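Local coordinates for type IV pilus assembly protein PilF (Thermus thermophilus HB8, PDB 5OIU) that probably powers the assembly of type IV pili as a hexameric motor that binds and hydrolyses ATP, at residues Ala24-Ile29 / Val108-Lys113; Arg202-Phe207 / Ser223-Ile228; Thr245-Gln250 / Ile331-Val336. All coordinates share one frame; numbering follows the deposited sequence.

How the contacts relate
The three contacts follow one another along the chain without overlap and belong to two parts of the fold, each built on its own sheet. Contact 1 joins neighbouring strands of the six-stranded antiparallel sheet of the N-terminal part of the chain. Contact 2 covers the mixed sheet of the P-loop ATPase core, with helices 200-206 and 223-235 meeting over strand 214-217, and contact 3 packs the start of helix 248-257 against its end strand 328-336. The centres of contacts 1 and 2 lie about 36 Å apart. Those of contacts 1 and 3 are about 29 Å apart, and those of contacts 2 and 3 about 24 Å. K113 of contact 1 and the P-loop of the core both touch ATP, so both parts contribute to nucleotide binding.

Contact 1. Residues Ala24-Ile29 / Val108-Lys113; sequences ASDIHI and VMRLLK
D26 and R110 face each other across two antiparallel strands, 26-29 and 108-111, whose directions differ by 171°. The backbone supplies three hydrogen bonds: I27 N to M109 O and M109 N to I27 O, the two sides of a hydrogen-bonded pair, and L111 N to S25 O, 2.8 Å.

The charged pair sits on the H28 and V108 side of the sheet. The R110 chain runs alongside D26, NE meeting the syn side of OD1, and a bend at chi3 (-59°) turns the guanidinium so that this partner is tilted from its plane. The salt bridge is modelled at an improbably short 2.5 Å between R110 NE and D26 OD1, so its exact length is doubtful. S25 OG donates a hydrogen bond to D26 OD2, 2.7 Å, from above the carboxylate plane. Beside them V108 CG2 makes a CH-pi contact over one face of the H28 ring.

Apolar packing fills the other side. Branched I27 reaches M109 (CD1 to CE, 4.1 Å) and L111 (CG1 to CD1, 3.9 Å), beside helix 6-22.

D211 of the second subunit forms a salt bridge with R110 NH2 and a hydrogen bond with H28 NE2. The arginine thus joins two carboxylates, its charge probably offsetting their mutual repulsion at the subunit interface.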
# COMPACT_ATOMS: atom_id res chain seq x y z
N ALA C 24 12.80 12.65 -48.10
CA ALA C 24 13.40 11.66 -47.22
C ALA C 24 12.56 11.43 -45.98
O ALA C 24 11.93 12.35 -45.43
CB ALA C 24 14.81 12.09 -46.81
N SER C 25 12.56 10.18 -45.50
CA SER C 25 11.75 9.81 -44.36
C SER C 25 12.46 9.98 -43.03
O SER C 25 11.80 10.21 -42.02
CB SER C 25 11.26 8.37 -44.50
OG SER C 25 12.35 7.49 -44.43
N ASP C 26 13.79 9.87 -42.98
CA ASP C 26 14.52 9.96 -41.71
C ASP C 26 15.90 10.57 -41.94
O ASP C 26 16.49 10.43 -43.02
CB ASP C 26 14.67 8.58 -41.05
CG ASP C 26 13.33 7.82 -40.94
OD1 ASP C 26 12.61 8.07 -39.96
OD2 ASP C 26 12.99 6.99 -41.83
N ILE C 27 16.42 11.22 -40.90
CA ILE C 27 17.76 11.81 -40.90
C ILE C 27 18.55 11.19 -39.76
O ILE C 27 18.14 11.29 -38.59
CB ILE C 27 17.71 13.33 -40.71
CG1 ILE C 27 16.79 13.99 -41.72
CG2 ILE C 27 19.09 13.91 -40.78
CD1 ILE C 27 16.71 15.49 -41.49
N HIS C 28 19.70 10.57 -40.08
CA HIS C 28 20.58 9.94 -39.09
C HIS C 28 21.88 10.72 -38.97
O HIS C 28 22.59 10.89 -39.97
CB HIS C 28 20.91 8.50 -39.47
CG HIS C 28 19.72 7.60 -39.54
ND1 HIS C 28 19.62 6.45 -38.80
CD2 HIS C 28 18.60 7.67 -40.29
CE1 HIS C 28 18.48 5.85 -39.08
NE2 HIS C 28 17.84 6.57 -39.99
N ILE C 29 22.22 11.13 -37.75
CA ILE C 29 23.47 11.83 -37.45
C ILE C 29 24.28 10.92 -36.54
O ILE C 29 24.08 10.90 -35.31
CB ILE C 29 23.21 13.20 -36.82
CG1 ILE C 29 22.37 14.03 -37.79
CG2 ILE C 29 24.52 13.92 -36.52
CD1 ILE C 29 22.23 15.50 -37.44
N VAL C 108 18.39 10.73 -34.43
CA VAL C 108 17.54 10.36 -35.55
C VAL C 108 16.37 11.32 -35.57
O VAL C 108 15.76 11.59 -34.53
CB VAL C 108 17.06 8.89 -35.48
CG1 VAL C 108 16.04 8.62 -36.58
CG2 VAL C 108 18.23 7.92 -35.64
N MET C 109 16.07 11.86 -36.74
CA MET C 109 14.89 12.70 -36.92
C MET C 109 14.02 12.08 -38.01
O MET C 109 14.40 12.07 -39.18
CB MET C 109 15.30 14.13 -37.26
CG MET C 109 15.71 14.94 -36.05
SD MET C 109 16.31 16.60 -36.42
CE MET C 109 17.60 16.24 -37.61
N ARG C 110 12.86 11.54 -37.62
CA ARG C 110 11.92 11.04 -38.61
C ARG C 110 11.04 12.18 -39.08
O ARG C 110 10.47 12.92 -38.27
CB ARG C 110 11.04 9.91 -38.07
CG ARG C 110 9.89 9.62 -39.07
CD ARG C 110 9.32 8.20 -39.07
NE ARG C 110 10.31 7.17 -39.37
CZ ARG C 110 10.33 6.00 -38.74
NH1 ARG C 110 9.40 5.75 -37.82
NH2 ARG C 110 11.24 5.08 -39.02
N LEU C 111 10.92 12.33 -40.39
CA LEU C 111 10.02 13.33 -40.95
C LEU C 111 8.60 12.77 -40.94
O LEU C 111 8.34 11.73 -41.55
CB LEU C 111 10.45 13.71 -42.36
CG LEU C 111 11.61 14.71 -42.39
CD1 LEU C 111 12.95 14.00 -42.25
CD2 LEU C 111 11.58 15.51 -43.66
N LEU C 112 7.70 13.43 -40.22
CA LEU C 112 6.31 12.99 -40.17
C LEU C 112 5.57 13.44 -41.42
O LEU C 112 5.90 14.45 -42.03
CB LEU C 112 5.60 13.54 -38.92
CG LEU C 112 6.17 13.29 -37.52
CD1 LEU C 112 5.33 14.01 -36.46
CD2 LEU C 112 6.31 11.80 -37.17
N LYS C 113 4.55 12.67 -41.81
CA LYS C 113 3.70 13.08 -42.92
C LYS C 113 2.93 14.35 -42.55
O LYS C 113 2.52 14.53 -41.40
CB LYS C 113 2.72 11.97 -43.31
CG LYS C 113 3.34 10.69 -43.86
CD LYS C 113 2.98 9.47 -42.97
CE LYS C 113 1.99 8.46 -43.64
NZ LYS C 113 1.83 7.16 -42.88

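Contact 2. Residues Arg202-Phe207 / Ser223-Ile228; sequences RALRAF and SETAKI
L204 and I228 form the apolar centre of this contact, L204 CG lying 3.6 Å from I228 CG2 as the two side chains run antiparallel alongside one another. Both CB atoms point at the partner helix, and branched aliphatic chains suit this buried apolar face. L204 CD2 also meets the T225 methyl, CG2, at 4.0 Å.

At the solvent-facing margin R205 lies across I228 at about a right angle. Its chain sets out with CG opposite the backbone N (chi1 -153°) and bends at chi3 (-87°), carrying the guanidinium over the isoleucine. I228 CD1 then rests against one face, near the rim, 3.2 Å from R205 NH2, which is tight packing. A long arginine suits this place because its methylenes carry the charge across to the other helix while its flat end covers a hydrophobic side chain and keeps its N-H groups in plane for polar partners. One such partner is E224, bent at chi2, whose OE2 forms a long salt bridge to R205 NH2 of 3.7 Å. A water bridges the pair, accepting from R205 NH2 at 3.0 Å and donating to E224 OE2 at 3.1 Å.

Farther out, strand 214-217 underlies both helices: L204 packs on I215 and V217, and T225 on V217. Segment 202-207 also meets the third subunit, A206 on its P78 and F207 on its L99.

The helix segments run nearly parallel, their axes 9.7 Å apart at a 20° angle. Such side-by-side helices covering a parallel sheet characterise the alpha/beta core of P-loop NTPases, in which helix 223-235 makes the beta-alpha-beta crossover from strand 214-217 to strand 238-243.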
# COMPACT_ATOMS: atom_id res chain seq x y z
N ARG C 202 -1.37 27.16 -13.67
CA ARG C 202 -1.70 28.58 -13.51
C ARG C 202 -2.74 29.02 -14.53
O ARG C 202 -3.69 29.75 -14.19
CB ARG C 202 -0.44 29.43 -13.62
CG ARG C 202 -0.71 30.92 -13.70
CD ARG C 202 -1.11 31.49 -12.35
NE ARG C 202 -1.22 32.94 -12.38
CZ ARG C 202 -0.19 33.78 -12.50
NH1 ARG C 202 1.06 33.30 -12.59
NH2 ARG C 202 -0.40 35.09 -12.52
N ALA C 203 -2.61 28.56 -15.79
CA ALA C 203 -3.64 28.84 -16.79
C ALA C 203 -4.97 28.18 -16.42
O ALA C 203 -6.03 28.81 -16.50
CB ALA C 203 -3.17 28.36 -18.17
N LEU C 204 -4.93 26.91 -16.02
CA LEU C 204 -6.17 26.17 -15.79
C LEU C 204 -6.97 26.79 -14.65
O LEU C 204 -8.21 26.85 -14.70
CB LEU C 204 -5.84 24.70 -15.50
CG LEU C 204 -6.93 23.63 -15.55
CD1 LEU C 204 -7.80 23.84 -16.77
CD2 LEU C 204 -6.33 22.21 -15.54
N ARG C 205 -6.29 27.29 -13.62
CA ARG C 205 -6.97 27.96 -12.52
C ARG C 205 -7.62 29.27 -12.98
O ARG C 205 -8.73 29.61 -12.56
CB ARG C 205 -5.98 28.22 -11.38
CG ARG C 205 -6.64 28.30 -10.03
CD ARG C 205 -5.58 28.29 -8.90
NE ARG C 205 -5.14 26.96 -8.43
CZ ARG C 205 -5.94 26.02 -7.91
NH1 ARG C 205 -7.26 26.22 -7.81
NH2 ARG C 205 -5.41 24.86 -7.49
N ALA C 206 -6.94 30.01 -13.86
CA ALA C 206 -7.56 31.21 -14.41
C ALA C 206 -8.84 30.86 -15.18
O ALA C 206 -9.83 31.60 -15.12
CB ALA C 206 -6.57 31.93 -15.30
N PHE C 207 -8.85 29.70 -15.85
CA PHE C 207 -10.01 29.27 -16.62
C PHE C 207 -11.29 29.23 -15.81
O PHE C 207 -12.38 29.31 -16.39
CB PHE C 207 -9.78 27.87 -17.19
CG PHE C 207 -8.81 27.83 -18.31
CD1 PHE C 207 -8.05 28.94 -18.63
CD2 PHE C 207 -8.63 26.66 -19.02
CE1 PHE C 207 -7.15 28.90 -19.64
CE2 PHE C 207 -7.71 26.61 -20.06
CZ PHE C 207 -6.98 27.74 -20.37
N SER C 223 0.68 17.06 -10.72
CA SER C 223 -0.37 16.86 -9.77
C SER C 223 -1.38 18.00 -9.68
O SER C 223 -2.52 17.77 -9.80
CB SER C 223 0.22 16.47 -8.42
OG SER C 223 0.86 15.23 -8.51
N GLU C 224 -0.93 19.23 -9.48
CA GLU C 224 -1.82 20.39 -9.43
C GLU C 224 -2.78 20.43 -10.62
O GLU C 224 -3.98 20.71 -10.45
CB GLU C 224 -0.99 21.68 -9.38
CG GLU C 224 -1.49 22.73 -8.40
CD GLU C 224 -1.79 22.15 -7.00
OE1 GLU C 224 -1.10 21.18 -6.58
OE2 GLU C 224 -2.73 22.66 -6.32
N THR C 225 -2.27 20.12 -11.82
CA THR C 225 -3.11 20.12 -13.02
C THR C 225 -4.15 19.02 -12.98
O THR C 225 -5.32 19.24 -13.32
CB THR C 225 -2.24 19.98 -14.28
OG1 THR C 225 -1.39 21.14 -14.41
CG2 THR C 225 -3.11 19.83 -15.52
N ALA C 226 -3.75 17.81 -12.56
CA ALA C 226 -4.72 16.73 -12.45
C ALA C 226 -5.82 17.08 -11.45
O ALA C 226 -6.99 16.76 -11.66
CB ALA C 226 -4.03 15.42 -12.05
N LYS C 227 -5.46 17.75 -10.36
CA LYS C 227 -6.47 18.04 -9.36
C LYS C 227 -7.40 19.15 -9.84
O LYS C 227 -8.63 19.02 -9.71
CB LYS C 227 -5.81 18.38 -8.01
CG LYS C 227 -5.93 17.26 -6.94
CD LYS C 227 -7.37 17.17 -6.32
CE LYS C 227 -7.63 15.88 -5.49
NZ LYS C 227 -9.01 15.35 -5.65
N ILE C 228 -6.86 20.20 -10.45
CA ILE C 228 -7.73 21.26 -10.98
C ILE C 228 -8.60 20.74 -12.11
O ILE C 228 -9.79 21.07 -12.21
CB ILE C 228 -6.90 22.48 -11.43
CG1 ILE C 228 -6.19 23.11 -10.23
CG2 ILE C 228 -7.78 23.50 -12.10
CD1 ILE C 228 -5.11 24.04 -10.62
O HOH W 1 -5.77 22.41 -5.71

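Contact 3. Residues Thr245-Gln250 / Ile331-Val336; sequences TNDAAQ and IHELLV
D247 and E333 are brought together by similar first torsions: chi1 of 167° in D247 and -164° in E333 extends each side chain away from its own backbone N. The glutamate chain stays extended beyond CG and spans the distance from strand 331-336, while the shorter aspartate turns its carboxylate back toward the helix that starts right after it. The two carboxylate planes stand nearly perpendicular, with D247 OD1 and E333 OE1 3.2 Å apart, two acceptors of like charge with no hydrogen bond between them.

E333 OE1 is also the acceptor of a weak but straight hydrogen bond from A248 N, 3.4 Å long with an N-H...O angle of 168°. D247 is the N-cap residue: its other oxygen, OD2, takes the amide N of Q250 at 3.0 Å, on the anti side and out of the carboxylate plane. Aspartate suits this position because its short chain can bend back to a helix amide. Two residues earlier, T245 OG1 donates to D247 O at 2.9 Å, tying down the turn that leads into the helix.

Next to the acidic pair the contact is apolar and close. A248 CB lies 4.0 Å from L335 CB, and L335 CD1 lies 3.7 Å from A249 CA. Small alanines let the first turn of helix 248-257 come close to the strand, and leucine supplies the reach. L335 also packs on I354 and A358 of helix 351-360.

Two buried acids at this spacing would be expected to need compensation. K355 forms a salt bridge with D247 OD1, L366 N donates to E333 OE2, and the N-terminal end of the helix probably adds positive potential. These partners would lower the cost of placing both carboxylates here, though their proximity could still raise the proton affinity of one of them.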
# COMPACT_ATOMS: atom_id res chain seq x y z
N THR C 245 -0.47 7.00 -20.68
CA THR C 245 -0.49 5.64 -20.16
C THR C 245 -0.60 4.72 -21.36
O THR C 245 -0.95 5.14 -22.46
CB THR C 245 -1.68 5.37 -19.22
OG1 THR C 245 -2.90 5.38 -19.98
CG2 THR C 245 -1.76 6.42 -18.11
N ASN C 246 -0.33 3.44 -21.15
CA ASN C 246 -0.37 2.52 -22.28
C ASN C 246 -1.66 1.70 -22.32
O ASN C 246 -1.75 0.73 -23.08
CB ASN C 246 0.88 1.63 -22.27
CG ASN C 246 1.99 2.22 -23.14
OD1 ASN C 246 2.45 3.34 -22.88
ND2 ASN C 246 2.38 1.50 -24.20
N ASP C 247 -2.68 2.12 -21.59
CA ASP C 247 -3.84 1.29 -21.37
C ASP C 247 -4.91 2.17 -20.73
O ASP C 247 -4.59 3.08 -19.97
CB ASP C 247 -3.45 0.11 -20.47
CG ASP C 247 -4.63 -0.64 -19.92
OD1 ASP C 247 -5.27 -1.40 -20.68
OD2 ASP C 247 -4.89 -0.48 -18.71
N ALA C 248 -6.17 1.90 -21.06
CA ALA C 248 -7.24 2.78 -20.60
C ALA C 248 -7.41 2.71 -19.09
O ALA C 248 -7.39 3.73 -18.40
CB ALA C 248 -8.55 2.43 -21.29
N ALA C 249 -7.59 1.50 -18.56
CA ALA C 249 -7.76 1.33 -17.12
C ALA C 249 -6.61 1.99 -16.37
O ALA C 249 -6.81 2.61 -15.32
CB ALA C 249 -7.86 -0.15 -16.78
N GLN C 250 -5.40 1.90 -16.94
CA GLN C 250 -4.22 2.48 -16.31
C GLN C 250 -4.40 3.97 -16.04
O GLN C 250 -3.83 4.51 -15.08
CB GLN C 250 -3.01 2.22 -17.20
CG GLN C 250 -1.68 2.02 -16.48
CD GLN C 250 -1.61 0.72 -15.71
OE1 GLN C 250 -1.77 -0.37 -16.30
NE2 GLN C 250 -1.37 0.80 -14.39
N ILE C 331 -6.57 2.25 -33.83
CA ILE C 331 -7.27 1.19 -33.10
C ILE C 331 -7.55 1.68 -31.68
O ILE C 331 -6.77 2.46 -31.10
CB ILE C 331 -6.45 -0.13 -33.11
CG1 ILE C 331 -5.24 -0.05 -32.18
CG2 ILE C 331 -5.96 -0.45 -34.51
CD1 ILE C 331 -4.32 -1.24 -32.35
N HIS C 332 -8.66 1.23 -31.11
CA HIS C 332 -9.21 1.90 -29.95
C HIS C 332 -9.56 0.96 -28.82
O HIS C 332 -9.93 -0.20 -29.02
CB HIS C 332 -10.46 2.66 -30.34
CG HIS C 332 -10.24 3.67 -31.42
ND1 HIS C 332 -10.71 3.50 -32.70
CD2 HIS C 332 -9.62 4.88 -31.40
CE1 HIS C 332 -10.38 4.55 -33.43
NE2 HIS C 332 -9.73 5.41 -32.66
N GLU C 333 -9.44 1.49 -27.61
CA GLU C 333 -9.94 0.87 -26.40
C GLU C 333 -10.71 1.93 -25.62
O GLU C 333 -10.11 2.93 -25.20
CB GLU C 333 -8.78 0.33 -25.57
CG GLU C 333 -9.16 -0.65 -24.53
CD GLU C 333 -7.95 -1.27 -23.90
OE1 GLU C 333 -7.33 -0.59 -23.04
OE2 GLU C 333 -7.60 -2.40 -24.29
N LEU C 334 -12.02 1.72 -25.44
CA LEU C 334 -12.91 2.75 -24.87
C LEU C 334 -13.54 2.24 -23.58
O LEU C 334 -14.50 1.46 -23.60
CB LEU C 334 -13.99 3.20 -25.85
CG LEU C 334 -15.03 4.19 -25.28
CD1 LEU C 334 -14.42 5.45 -24.70
CD2 LEU C 334 -16.10 4.57 -26.33
N LEU C 335 -13.01 2.72 -22.46
CA LEU C 335 -13.51 2.41 -21.13
C LEU C 335 -14.56 3.45 -20.76
O LEU C 335 -14.22 4.60 -20.46
CB LEU C 335 -12.37 2.39 -20.12
CG LEU C 335 -12.63 1.80 -18.73
CD1 LEU C 335 -11.31 1.46 -18.07
CD2 LEU C 335 -13.41 2.75 -17.85
N VAL C 336 -15.84 3.05 -20.80
CA VAL C 336 -16.96 3.89 -20.40
C VAL C 336 -17.32 3.56 -18.96
O VAL C 336 -17.59 2.40 -18.62
CB VAL C 336 -18.18 3.70 -21.33
CG1 VAL C 336 -19.31 4.63 -20.93
CG2 VAL C 336 -17.79 3.94 -22.77